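Local coordinates for lipid-transfer protein (Thermomonospora curvata, PDB 6OK1), which is of unknown function but is named a lipid-transfer protein and belongs to the thiolase superfamily, whose members share a layered alpha/beta fold, at residues A174-K179 with N324-G329; H180-P185 with Q191-L196; V52-D57 with G83-G88; S59-V64 with V106-F111; R157-E162 with V301-E306. All blocks are in the same frame, centred on the assembly; numbering follows the deposited sequence.

Contacts 3 and 4 lie in the sheet region of the N-terminal thiolase half and are buried. Their centres are 10 Å apart, on neighbouring strands 50-54 and 104-112, and the Asp57-Arg109 salt bridge joins them. Contact 3 is apolar packing round a phenylalanine, whereas contact 4 adds a tyrosine hydrogen bond and a bridging water. Contacts 1 and 2 share helix 167-182. Contact 1 is partly buried, with a salt bridge beside a small apolar patch. Contact 2 is a surface loop closure made by one backbone bond and the packing of an alanine methyl on a proline. Contact 5 is buried between two helices and centres on a tyrosine-carboxylate bond. Contacts 1 and 5 join the N-terminal and C-terminal family regions.

Contact 1 (A174-K179 with N324-G329); sequences AVVDRK and NLEIGG
Lys179 NZ donates to Glu326 OE1 at 2.8 Å, and the pair forms a salt bridge. The ammonium group comes from above the carboxylate plane, 42° out of it. The grip is one-sided, since NZ lies 4.1 Å from Glu326 OE2. Lys179 is extended along its whole length, with CG anti to the backbone N (chi1 178°), and this carries NZ well off the helix. Glu326 bends at its second torsion (chi2 -79°), which swings the carboxylate toward the lysine. The two side chains cross at about a right angle. Lys179 CE also comes within 3.5 Å of Glu326 OE1.

Val176 packs beside the charged pair. Val176 CG2 is 3.9 Å from Glu326 OE2. Its other methyl, Val176 CG1, makes an apolar contact with Leu325 CD1 at 4.3 Å. Val176 and Leu325 are buried, while Lys179 is exposed, so the bridge lies at the wetter side. Glu326 opens a type I beta turn that ends at Gly329.

Helix 167-182 supplies one side, and the loop between helices 316-321 and 338-341 supplies the other. Leu325 also packs on Phe319 and Ile320 of helix 316-321. Asp177, one residue along from Val176, is hydrogen-bonded to Asn334 further down the same loop, and helix 338-341 packs against Ala174 and Asp177.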
# COMPACT_ATOMS: atom_id res chain seq x y z
N ALA A 174 31.67 4.81 -1.70
CA ALA A 174 31.56 4.37 -3.08
C ALA A 174 32.66 3.38 -3.42
O ALA A 174 32.41 2.36 -4.07
CB ALA A 174 31.60 5.58 -4.02
N VAL A 175 33.89 3.67 -2.98
CA VAL A 175 35.02 2.81 -3.31
C VAL A 175 34.84 1.43 -2.71
O VAL A 175 35.06 0.40 -3.38
CB VAL A 175 36.34 3.46 -2.85
CG1 VAL A 175 37.51 2.52 -3.06
CG2 VAL A 175 36.58 4.78 -3.61
N VAL A 176 34.45 1.35 -1.43
CA VAL A 176 34.30 0.03 -0.82
C VAL A 176 33.12 -0.72 -1.44
O VAL A 176 33.20 -1.92 -1.72
CB VAL A 176 34.21 0.12 0.72
CG1 VAL A 176 32.85 0.63 1.17
CG2 VAL A 176 34.49 -1.26 1.36
N ASP A 177 32.00 -0.02 -1.69
CA ASP A 177 30.93 -0.65 -2.45
C ASP A 177 31.45 -1.26 -3.75
O ASP A 177 31.13 -2.40 -4.09
CB ASP A 177 29.85 0.38 -2.82
CG ASP A 177 28.78 0.58 -1.76
OD1 ASP A 177 28.66 -0.19 -0.80
OD2 ASP A 177 28.01 1.57 -1.93
N ARG A 178 32.16 -0.46 -4.54
CA ARG A 178 32.60 -0.95 -5.85
C ARG A 178 33.69 -2.01 -5.71
O ARG A 178 33.81 -2.88 -6.57
CB ARG A 178 33.08 0.23 -6.70
CG ARG A 178 31.90 1.15 -7.15
CD ARG A 178 31.02 0.51 -8.22
NE ARG A 178 31.78 0.38 -9.47
CZ ARG A 178 31.76 1.26 -10.47
NH1 ARG A 178 30.99 2.34 -10.43
NH2 ARG A 178 32.53 1.04 -11.54
N LYS A 179 34.46 -1.97 -4.63
CA LYS A 179 35.43 -3.04 -4.40
C LYS A 179 34.73 -4.38 -4.24
O LYS A 179 35.12 -5.40 -4.83
CB LYS A 179 36.27 -2.71 -3.16
CG LYS A 179 37.30 -3.78 -2.78
CD LYS A 179 38.18 -3.24 -1.63
CE LYS A 179 39.24 -4.22 -1.22
NZ LYS A 179 40.08 -3.64 -0.14
N ASN A 324 37.02 0.02 8.54
CA ASN A 324 36.13 -0.88 9.25
C ASN A 324 35.05 -1.47 8.36
O ASN A 324 34.43 -2.47 8.75
CB ASN A 324 35.46 -0.17 10.43
CG ASN A 324 36.38 0.01 11.61
OD1 ASN A 324 36.67 -0.94 12.33
ND2 ASN A 324 36.83 1.23 11.83
N LEU A 325 34.80 -0.88 7.20
CA LEU A 325 33.80 -1.44 6.30
C LEU A 325 34.37 -2.53 5.40
O LEU A 325 33.61 -3.16 4.66
CB LEU A 325 33.19 -0.36 5.42
CG LEU A 325 32.50 0.80 6.15
CD1 LEU A 325 31.78 1.70 5.17
CD2 LEU A 325 31.56 0.31 7.23
N GLU A 326 35.68 -2.75 5.44
CA GLU A 326 36.33 -3.73 4.59
C GLU A 326 36.06 -5.14 5.10
O GLU A 326 35.71 -5.35 6.27
CB GLU A 326 37.85 -3.49 4.57
CG GLU A 326 38.27 -2.11 4.10
CD GLU A 326 38.24 -1.95 2.59
OE1 GLU A 326 38.21 -2.97 1.87
OE2 GLU A 326 38.26 -0.79 2.12
N ILE A 327 36.27 -6.12 4.22
CA ILE A 327 36.04 -7.53 4.56
C ILE A 327 36.83 -7.93 5.80
O ILE A 327 36.37 -8.73 6.62
CB ILE A 327 36.39 -8.44 3.36
CG1 ILE A 327 35.34 -8.27 2.26
CG2 ILE A 327 36.48 -9.91 3.79
CD1 ILE A 327 35.73 -8.93 0.94
N GLY A 328 38.05 -7.42 5.94
CA GLY A 328 38.82 -7.73 7.12
C GLY A 328 38.62 -6.81 8.30
O GLY A 328 39.29 -6.99 9.32
N GLY A 329 37.72 -5.84 8.21
CA GLY A 329 37.53 -4.88 9.28
C GLY A 329 36.47 -5.30 10.28
O GLY A 329 35.92 -6.41 10.23

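Contact 2 (H180-P185 with Q191-L196); sequences HAATNP and QRPITL
Ala182 meets Gln191 and Pro193 where the chain doubles back after a short loop. The tight part is small. Gln191 N donates to Ala182 O at 2.8 Å, with an N-H...O angle of 155°. Ala182 CA and Gln191 CA are 4.3 Å apart, so the backbones are in direct contact. Gln191 has a positive phi of 64°, a left-handed helical conformation, at the point where the loop returns.

The methyl of Ala182 makes the apolar part. Ala182 CB is 3.8 Å from Pro193 CD and 4.0 Å from Pro193 CB, so it rests against the proline ring. Arg192 N is also close, 4.0 Å from Ala182 CB. These are van der Waals contacts of one methyl with a ring and a stretch of backbone.

The other side is loose. Gln191, Arg192 and Pro193 are exposed. Gln191 CB points away from the helix end, and the chain extends beyond CG. The nearest atom of this side chain, Gln191 CG, is 4.1 Å from Ala182 O. The Arg192 side chain leads away as well. It lies about 5 Å from a bound 4-(2-hydroxyethyl)-1-piperazine ethanesulfonic acid, probably from the crystallisation liquor.

The loop folds back along helix 167-182. Arg178 NH2 on that helix donates to Arg192 O, and Ile194 packs on Ala174 and Arg178. Thr195 then N-caps the next helix, 196-201, through its OG1 and Asp198 N.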
# COMPACT_ATOMS: atom_id res chain seq x y z
N HIS A 180 33.66 -4.39 -3.45
CA HIS A 180 32.92 -5.62 -3.23
C HIS A 180 32.12 -6.02 -4.46
O HIS A 180 32.00 -7.21 -4.77
CB HIS A 180 32.01 -5.47 -2.02
CG HIS A 180 32.75 -5.24 -0.74
ND1 HIS A 180 32.16 -4.73 0.40
CD2 HIS A 180 34.05 -5.45 -0.41
CE1 HIS A 180 33.06 -4.63 1.36
NE2 HIS A 180 34.22 -5.07 0.90
N ALA A 181 31.55 -5.04 -5.17
CA ALA A 181 30.83 -5.36 -6.39
C ALA A 181 31.75 -6.00 -7.42
O ALA A 181 31.33 -6.86 -8.20
CB ALA A 181 30.17 -4.12 -6.98
N ALA A 182 33.01 -5.58 -7.44
CA ALA A 182 33.93 -6.03 -8.49
C ALA A 182 34.18 -7.54 -8.45
O ALA A 182 34.53 -8.11 -9.48
CB ALA A 182 35.24 -5.27 -8.37
N THR A 183 34.01 -8.20 -7.30
CA THR A 183 34.16 -9.65 -7.21
C THR A 183 32.82 -10.37 -7.14
O THR A 183 32.78 -11.55 -6.79
CB THR A 183 35.03 -10.01 -6.01
OG1 THR A 183 34.46 -9.51 -4.80
CG2 THR A 183 36.42 -9.42 -6.17
N ASN A 184 31.72 -9.68 -7.48
CA ASN A 184 30.39 -10.26 -7.41
C ASN A 184 29.85 -10.47 -8.83
O ASN A 184 29.43 -9.49 -9.47
CB ASN A 184 29.44 -9.35 -6.63
CG ASN A 184 28.04 -9.90 -6.60
OD1 ASN A 184 27.78 -11.00 -7.09
ND2 ASN A 184 27.12 -9.12 -6.03
N PRO A 185 29.81 -11.70 -9.34
CA PRO A 185 29.39 -11.90 -10.74
C PRO A 185 27.98 -11.40 -11.02
O PRO A 185 27.64 -11.18 -12.19
CB PRO A 185 29.49 -13.42 -10.93
CG PRO A 185 30.51 -13.87 -9.92
CD PRO A 185 30.30 -12.96 -8.73
N GLN A 191 33.95 -6.76 -11.88
CA GLN A 191 35.25 -6.54 -12.51
C GLN A 191 35.52 -5.07 -12.84
O GLN A 191 36.39 -4.77 -13.65
CB GLN A 191 35.40 -7.42 -13.76
CG GLN A 191 35.22 -8.92 -13.45
CD GLN A 191 35.39 -9.80 -14.66
OE1 GLN A 191 34.95 -9.47 -15.75
NE2 GLN A 191 36.03 -10.94 -14.46
N ARG A 192 34.83 -4.12 -12.20
CA ARG A 192 35.01 -2.70 -12.52
C ARG A 192 35.15 -1.88 -11.24
O ARG A 192 34.33 -1.00 -10.96
CB ARG A 192 33.87 -2.21 -13.41
CG ARG A 192 33.80 -3.02 -14.69
CD ARG A 192 32.85 -2.46 -15.72
NE ARG A 192 33.25 -1.13 -16.17
CZ ARG A 192 32.76 -0.54 -17.26
NH1 ARG A 192 31.89 -1.19 -18.01
NH2 ARG A 192 33.15 0.69 -17.59
N PRO A 193 36.19 -2.13 -10.46
CA PRO A 193 36.41 -1.32 -9.25
C PRO A 193 36.78 0.11 -9.61
O PRO A 193 37.20 0.42 -10.72
CB PRO A 193 37.56 -2.04 -8.54
CG PRO A 193 38.35 -2.70 -9.66
CD PRO A 193 37.29 -3.09 -10.69
N ILE A 194 36.63 1.00 -8.62
CA ILE A 194 36.99 2.40 -8.80
C ILE A 194 38.02 2.78 -7.76
O ILE A 194 38.20 2.12 -6.73
CB ILE A 194 35.77 3.35 -8.70
CG1 ILE A 194 35.19 3.35 -7.27
CG2 ILE A 194 34.72 2.96 -9.72
CD1 ILE A 194 34.11 4.38 -7.06
N THR A 195 38.70 3.89 -8.04
CA THR A 195 39.55 4.53 -7.05
C THR A 195 38.85 5.75 -6.48
O THR A 195 37.89 6.28 -7.05
CB THR A 195 40.89 4.98 -7.67
OG1 THR A 195 40.61 6.00 -8.64
CG2 THR A 195 41.64 3.80 -8.32
N LEU A 196 39.36 6.22 -5.34
CA LEU A 196 38.86 7.47 -4.78
C LEU A 196 39.09 8.62 -5.74
O LEU A 196 38.28 9.55 -5.84
CB LEU A 196 39.52 7.73 -3.42
CG LEU A 196 38.98 8.91 -2.63
CD1 LEU A 196 37.48 8.75 -2.33
CD2 LEU A 196 39.75 9.11 -1.34

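Contact 3 (V52-D57 with G83-G88); sequences VTFTAD and GGAACG
Phe54 is the side chain that meets Gly83, Ala85 and Ala86. The contact is apolar throughout.

The first interaction is CH-pi. Ala85 CB sits over one face of the Phe54 ring, 4.0 Å from its centroid and only 5° off the ring normal. The methyl is therefore centred on the ring.

The second is plain packing at the far end of the ring. Phe54 CZ lies 3.7 Å from Ala86 CA and 4.0 Å from Ala86 CB. Phe54 CE2 lies 3.9 Å from Gly83 CA. Gly83 and Ala86 approach the ring obliquely. Phe54 CG stands anti to its own carbonyl carbon (chi1 -67°), and this directs the ring from the strand end toward the turn ahead of the helix. Met348 of helix 348-359 touches both Phe54 and Ala86, so a third element closes round them.

The hydrogen bonds nearby shape each segment rather than link the two. Asp57 N donates to Phe54 O at 3.1 Å in a type I beta turn that follows the strand. Ala86 N donates to Gly83 O at 3.2 Å. Phe54 O also accepts from Arg78 NH1, while Thr55 packs on Arg78 of the second subunit.

Helix 86-98 runs from strand 75-79 to strand 104-112, and the strand between them in the sheet is 50-54. All three strands are parallel. Phe54 thus packs against the entry to the helix of a beta-alpha-beta crossover that skips its own strand, within the N-terminal half of the thiolase fold.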
# COMPACT_ATOMS: atom_id res chain seq x y z
N VAL A 52 3.74 -10.33 0.43
CA VAL A 52 3.98 -8.96 0.88
C VAL A 52 4.81 -8.24 -0.18
O VAL A 52 5.79 -8.77 -0.69
CB VAL A 52 4.69 -8.91 2.25
CG1 VAL A 52 4.80 -7.48 2.73
CG2 VAL A 52 3.94 -9.78 3.30
N THR A 53 4.42 -7.01 -0.53
CA THR A 53 5.26 -6.22 -1.43
C THR A 53 5.13 -4.75 -1.05
O THR A 53 4.63 -4.40 0.02
CB THR A 53 4.93 -6.51 -2.91
OG1 THR A 53 5.85 -5.83 -3.76
CG2 THR A 53 3.53 -6.09 -3.28
N PHE A 54 5.66 -3.88 -1.91
CA PHE A 54 5.64 -2.44 -1.72
C PHE A 54 4.33 -1.86 -2.25
O PHE A 54 3.74 -2.38 -3.20
CB PHE A 54 6.78 -1.76 -2.50
CG PHE A 54 8.20 -2.06 -2.01
CD1 PHE A 54 8.55 -3.24 -1.31
CD2 PHE A 54 9.21 -1.16 -2.33
CE1 PHE A 54 9.88 -3.47 -0.95
CE2 PHE A 54 10.55 -1.39 -1.95
CZ PHE A 54 10.86 -2.52 -1.25
N THR A 55 3.95 -0.70 -1.72
CA THR A 55 2.72 -0.06 -2.22
C THR A 55 2.78 0.18 -3.73
O THR A 55 1.78 0.01 -4.44
CB THR A 55 2.43 1.25 -1.48
OG1 THR A 55 3.63 2.03 -1.41
CG2 THR A 55 2.01 0.98 -0.11
N ALA A 56 3.95 0.55 -4.24
CA ALA A 56 4.10 0.96 -5.64
C ALA A 56 4.28 -0.22 -6.60
O ALA A 56 4.24 0.00 -7.82
CB ALA A 56 5.31 1.91 -5.83
N ASP A 57 4.47 -1.43 -6.09
CA ASP A 57 4.65 -2.57 -6.96
C ASP A 57 3.38 -2.85 -7.75
O ASP A 57 2.29 -2.91 -7.17
CB ASP A 57 5.07 -3.79 -6.15
CG ASP A 57 5.72 -4.83 -7.04
OD1 ASP A 57 4.98 -5.48 -7.80
OD2 ASP A 57 6.96 -4.96 -7.05
N GLY A 83 11.76 2.36 -1.14
CA GLY A 83 12.73 1.46 -0.54
C GLY A 83 12.80 1.50 0.97
O GLY A 83 13.38 0.59 1.57
N GLY A 84 12.21 2.51 1.61
CA GLY A 84 12.05 2.46 3.07
C GLY A 84 11.40 1.17 3.52
O GLY A 84 11.52 0.74 4.68
N ALA A 85 10.64 0.56 2.62
CA ALA A 85 9.81 -0.58 2.96
C ALA A 85 10.52 -1.93 2.97
O ALA A 85 9.93 -2.91 3.44
CB ALA A 85 8.65 -0.67 1.95
N ALA A 86 11.73 -2.03 2.43
CA ALA A 86 12.28 -3.34 2.10
C ALA A 86 12.29 -4.27 3.30
O ALA A 86 11.84 -5.42 3.22
CB ALA A 86 13.69 -3.18 1.53
N CYS A 87 12.84 -3.81 4.43
CA CYS A 87 12.91 -4.66 5.61
C CYS A 87 11.54 -4.79 6.29
O CYS A 87 11.25 -5.82 6.90
CB CYS A 87 13.94 -4.08 6.56
SG CYS A 87 15.64 -4.30 5.94
N GLY A 88 10.70 -3.77 6.14
CA GLY A 88 9.33 -3.86 6.61
C GLY A 88 8.54 -5.00 5.99
O GLY A 88 7.69 -5.60 6.66

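Contact 4 (S59-V64 with V106-F111); sequences SSEIHV and VCYRAF
In the N-terminal half of the thiolase fold, helix 61-68 forms a beta-alpha-beta crossover between parallel strands 50-54 and 75-79. Ser59 just before this helix, and Val64 in its first turn, meet Tyr108 of strand 104-112. All the touching residues are buried.

Tyr108 OH donates to Ser59 O at 2.7 Å. The C=O...O angle is 162°, so the hydroxyl nearly faces the carbonyl head-on, and the oxygen lies in the ring plane at its edge. Tyr108 CG stands between the backbone N and the carbonyl carbon (chi1 65°), which raises the ring from the strand toward the helix start. Val64 CG2 packs on the same end of the ring, 3.7 Å from Tyr108 CZ. The two side chains run past each other in opposite directions. The phenol end is thus held by a carbonyl and a methyl.

Glu61 adds a lighter touch, with its CG 4.1 Å from Tyr108 OH. Its carboxylate is directed elsewhere, in a salt bridge to Arg78 NH2. Ser60 is the N-cap of the helix, and its OG accepts a weak bond from His63 N at 3.4 Å. The helix start also meets the second subunit, where Ile62 N donates to Tyr81 OH of that subunit.

A water accepts from Ser59 OG at 2.6 Å and donates to Ala110 O at 2.8 Å.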
# COMPACT_ATOMS: atom_id res chain seq x y z
N SER A 59 2.71 -5.50 -9.70
CA SER A 59 2.34 -6.90 -9.80
C SER A 59 1.64 -7.29 -8.51
O SER A 59 2.25 -7.79 -7.58
CB SER A 59 3.58 -7.75 -10.02
OG SER A 59 4.26 -7.30 -11.19
N SER A 60 0.33 -7.05 -8.47
CA SER A 60 -0.41 -7.29 -7.24
C SER A 60 -0.31 -8.75 -6.80
O SER A 60 -0.08 -9.67 -7.59
CB SER A 60 -1.87 -6.89 -7.43
OG SER A 60 -2.54 -7.91 -8.12
N GLU A 61 -0.59 -8.96 -5.50
CA GLU A 61 -0.54 -10.28 -4.91
C GLU A 61 -1.41 -11.26 -5.70
O GLU A 61 -1.01 -12.40 -5.92
CB GLU A 61 -1.02 -10.23 -3.45
CG GLU A 61 -0.22 -9.24 -2.59
CD GLU A 61 -0.85 -7.88 -2.48
OE1 GLU A 61 -1.41 -7.39 -3.48
OE2 GLU A 61 -0.78 -7.30 -1.37
N ILE A 62 -2.58 -10.81 -6.17
CA ILE A 62 -3.46 -11.75 -6.86
C ILE A 62 -2.91 -12.11 -8.23
O ILE A 62 -3.12 -13.23 -8.71
CB ILE A 62 -4.89 -11.20 -6.98
CG1 ILE A 62 -4.92 -9.85 -7.70
CG2 ILE A 62 -5.53 -11.14 -5.58
CD1 ILE A 62 -6.36 -9.39 -8.03
N HIS A 63 -2.23 -11.18 -8.90
CA HIS A 63 -1.67 -11.49 -10.21
C HIS A 63 -0.47 -12.42 -10.08
O HIS A 63 -0.34 -13.38 -10.85
CB HIS A 63 -1.29 -10.20 -10.93
CG HIS A 63 -2.49 -9.40 -11.33
ND1 HIS A 63 -3.51 -9.95 -12.09
CD2 HIS A 63 -2.87 -8.14 -11.05
CE1 HIS A 63 -4.45 -9.04 -12.27
NE2 HIS A 63 -4.08 -7.93 -11.66
N VAL A 64 0.37 -12.19 -9.08
CA VAL A 64 1.45 -13.13 -8.80
C VAL A 64 0.87 -14.50 -8.46
O VAL A 64 1.35 -15.55 -8.93
CB VAL A 64 2.36 -12.58 -7.67
CG1 VAL A 64 3.39 -13.62 -7.23
CG2 VAL A 64 3.07 -11.33 -8.17
N VAL A 106 5.87 -14.98 1.02
CA VAL A 106 6.88 -14.50 0.08
C VAL A 106 6.83 -12.98 0.01
O VAL A 106 5.78 -12.39 -0.23
CB VAL A 106 6.70 -15.12 -1.32
CG1 VAL A 106 7.86 -14.75 -2.20
CG2 VAL A 106 6.60 -16.65 -1.21
N CYS A 107 7.98 -12.35 0.23
CA CYS A 107 8.16 -10.91 0.10
C CYS A 107 8.86 -10.64 -1.23
O CYS A 107 9.85 -11.31 -1.53
CB CYS A 107 9.00 -10.36 1.25
SG CYS A 107 8.48 -10.91 2.88
N TYR A 108 8.35 -9.69 -2.02
CA TYR A 108 8.94 -9.49 -3.35
C TYR A 108 8.88 -8.04 -3.80
O TYR A 108 8.10 -7.23 -3.29
CB TYR A 108 8.25 -10.39 -4.40
CG TYR A 108 6.78 -10.04 -4.65
CD1 TYR A 108 5.79 -10.60 -3.88
CD2 TYR A 108 6.41 -9.17 -5.67
CE1 TYR A 108 4.45 -10.29 -4.11
CE2 TYR A 108 5.07 -8.85 -5.89
CZ TYR A 108 4.11 -9.43 -5.11
OH TYR A 108 2.80 -9.14 -5.30
N ARG A 109 9.71 -7.73 -4.80
CA ARG A 109 9.68 -6.47 -5.51
C ARG A 109 10.28 -6.74 -6.87
O ARG A 109 11.34 -7.36 -6.97
CB ARG A 109 10.48 -5.38 -4.77
CG ARG A 109 10.35 -3.97 -5.34
CD ARG A 109 9.01 -3.36 -5.02
NE ARG A 109 8.94 -1.97 -5.47
CZ ARG A 109 8.45 -1.54 -6.63
NH1 ARG A 109 7.92 -2.38 -7.52
NH2 ARG A 109 8.49 -0.24 -6.90
N ALA A 110 9.61 -6.28 -7.92
CA ALA A 110 10.17 -6.41 -9.26
C ALA A 110 9.74 -5.25 -10.14
O ALA A 110 8.60 -4.79 -10.07
CB ALA A 110 9.73 -7.74 -9.91
N PHE A 111 10.67 -4.75 -10.95
CA PHE A 111 10.34 -3.61 -11.79
C PHE A 111 11.31 -3.49 -12.95
O PHE A 111 12.40 -4.09 -12.96
CB PHE A 111 10.31 -2.29 -10.99
CG PHE A 111 11.47 -2.09 -10.03
CD1 PHE A 111 12.79 -2.24 -10.44
CD2 PHE A 111 11.22 -1.64 -8.74
CE1 PHE A 111 13.85 -1.99 -9.55
CE2 PHE A 111 12.27 -1.38 -7.85
CZ PHE A 111 13.60 -1.57 -8.26
O HOH W 1 6.35 -6.48 -9.94

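Contact 5 (R157-E162 with V301-E306); sequences RRYMHE and VLPQLE
The helical segments 157-162 and 301-306 pass with their axes 11.7 Å apart and their directions at 61°, and Tyr159 and Pro303 are the residues with nearest CA atoms. Tyr159 spans the gap. With CG anti to the backbone N (chi1 -178°), the ring extends toward the other helix. Tyr159 OH donates to Glu306 OE2 at 2.6 Å. The hydroxyl comes to the syn side of the carboxylate, 34° out of its plane. Glu306 extends beyond CG to meet it from the opposite direction.

Helix 148-163 belongs to the long connection between strands 104-112 and 219-228, which in thiolases forms the loop domain. Helix 301-307 belongs to the C-terminal half of the fold.

Apolar groups of the latter flank the ring. Leu302 CB is 3.6 Å from Tyr159 OH, and Leu302 CD2 is 3.8 Å from Tyr159 CE1. Pro303 CD lies 4.0 Å from Tyr159 CE2. Both residues approach the ring obliquely. The Tyr163 ring meets Tyr159 edge-to-face.

The Glu306 carboxylate is buried and has further partners. Gly314 N donates to OE1 and Ala316 N to OE2, so OE2 accepts two bonds.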
# COMPACT_ATOMS: atom_id res chain seq x y z
N ARG A 157 25.03 18.26 2.74
CA ARG A 157 25.74 19.53 2.89
C ARG A 157 25.76 19.97 4.34
O ARG A 157 26.76 20.52 4.81
CB ARG A 157 25.11 20.62 2.03
CG ARG A 157 25.82 21.98 2.11
CD ARG A 157 27.25 21.92 1.49
NE ARG A 157 28.02 23.16 1.66
CZ ARG A 157 28.67 23.52 2.77
NH1 ARG A 157 28.67 22.74 3.86
NH2 ARG A 157 29.34 24.68 2.80
N ARG A 158 24.65 19.77 5.05
CA ARG A 158 24.60 20.16 6.46
C ARG A 158 25.45 19.22 7.32
O ARG A 158 26.08 19.66 8.29
CB ARG A 158 23.15 20.18 6.94
CG ARG A 158 23.00 20.69 8.39
CD ARG A 158 23.16 22.20 8.49
NE ARG A 158 23.30 22.59 9.90
CZ ARG A 158 23.28 23.85 10.33
NH1 ARG A 158 23.09 24.85 9.48
NH2 ARG A 158 23.43 24.10 11.63
N TYR A 159 25.49 17.94 6.97
CA TYR A 159 26.34 17.00 7.70
C TYR A 159 27.82 17.38 7.55
O TYR A 159 28.60 17.32 8.52
CB TYR A 159 26.07 15.58 7.20
CG TYR A 159 26.86 14.50 7.92
CD1 TYR A 159 28.14 14.19 7.52
CD2 TYR A 159 26.31 13.79 8.97
CE1 TYR A 159 28.87 13.22 8.17
CE2 TYR A 159 27.04 12.82 9.63
CZ TYR A 159 28.33 12.54 9.22
OH TYR A 159 29.10 11.56 9.84
N MET A 160 28.22 17.80 6.35
CA MET A 160 29.58 18.29 6.14
C MET A 160 29.86 19.50 7.00
O MET A 160 30.94 19.63 7.59
CB MET A 160 29.78 18.67 4.68
CG MET A 160 29.75 17.51 3.71
SD MET A 160 29.64 18.03 1.98
CE MET A 160 31.23 18.81 1.72
N HIS A 161 28.92 20.43 7.04
CA HIS A 161 29.07 21.64 7.86
C HIS A 161 29.27 21.30 9.33
O HIS A 161 30.16 21.84 10.00
CB HIS A 161 27.83 22.52 7.68
CG HIS A 161 27.77 23.67 8.63
ND1 HIS A 161 28.47 24.83 8.42
CD2 HIS A 161 27.08 23.84 9.78
CE1 HIS A 161 28.24 25.67 9.42
NE2 HIS A 161 27.39 25.09 10.25
N GLU A 162 28.42 20.43 9.87
CA GLU A 162 28.46 20.20 11.30
C GLU A 162 29.65 19.35 11.72
O GLU A 162 30.19 19.56 12.81
CB GLU A 162 27.16 19.56 11.76
CG GLU A 162 25.99 20.48 11.50
CD GLU A 162 24.67 19.95 12.01
OE1 GLU A 162 24.61 18.81 12.51
OE2 GLU A 162 23.69 20.71 11.92
N VAL A 301 25.03 6.92 4.38
CA VAL A 301 25.64 5.79 5.06
C VAL A 301 26.31 6.24 6.34
O VAL A 301 26.34 5.49 7.33
CB VAL A 301 26.62 5.07 4.12
CG1 VAL A 301 27.43 4.00 4.87
CG2 VAL A 301 25.85 4.43 2.96
N LEU A 302 26.87 7.47 6.36
CA LEU A 302 27.61 7.92 7.52
C LEU A 302 26.70 8.09 8.74
O LEU A 302 26.98 7.50 9.78
CB LEU A 302 28.40 9.19 7.20
CG LEU A 302 29.77 8.97 6.53
CD1 LEU A 302 29.61 8.46 5.11
CD2 LEU A 302 30.59 10.25 6.47
N PRO A 303 25.61 8.86 8.64
CA PRO A 303 24.72 8.94 9.82
C PRO A 303 24.07 7.61 10.18
O PRO A 303 23.73 7.41 11.35
CB PRO A 303 23.69 10.01 9.42
CG PRO A 303 23.79 10.09 7.89
CD PRO A 303 25.24 9.82 7.60
N GLN A 304 23.90 6.69 9.22
CA GLN A 304 23.38 5.38 9.58
C GLN A 304 24.30 4.70 10.59
O GLN A 304 23.84 4.13 11.58
CB GLN A 304 23.24 4.50 8.35
CG GLN A 304 22.02 4.79 7.51
CD GLN A 304 21.91 3.78 6.42
OE1 GLN A 304 21.51 2.63 6.66
NE2 GLN A 304 22.34 4.16 5.24
N LEU A 305 25.61 4.75 10.35
CA LEU A 305 26.54 4.12 11.28
C LEU A 305 26.41 4.72 12.68
O LEU A 305 26.50 4.01 13.70
CB LEU A 305 27.98 4.26 10.76
CG LEU A 305 28.30 3.43 9.51
CD1 LEU A 305 29.53 3.98 8.80
CD2 LEU A 305 28.50 1.94 9.90
N GLU A 306 26.19 6.02 12.73
CA GLU A 306 26.06 6.71 14.01
C GLU A 306 24.74 6.39 14.69
O GLU A 306 24.70 6.13 15.90
CB GLU A 306 26.25 8.20 13.77
CG GLU A 306 27.61 8.48 13.15
CD GLU A 306 27.78 9.90 12.65
OE1 GLU A 306 26.91 10.73 12.96
OE2 GLU A 306 28.80 10.19 12.01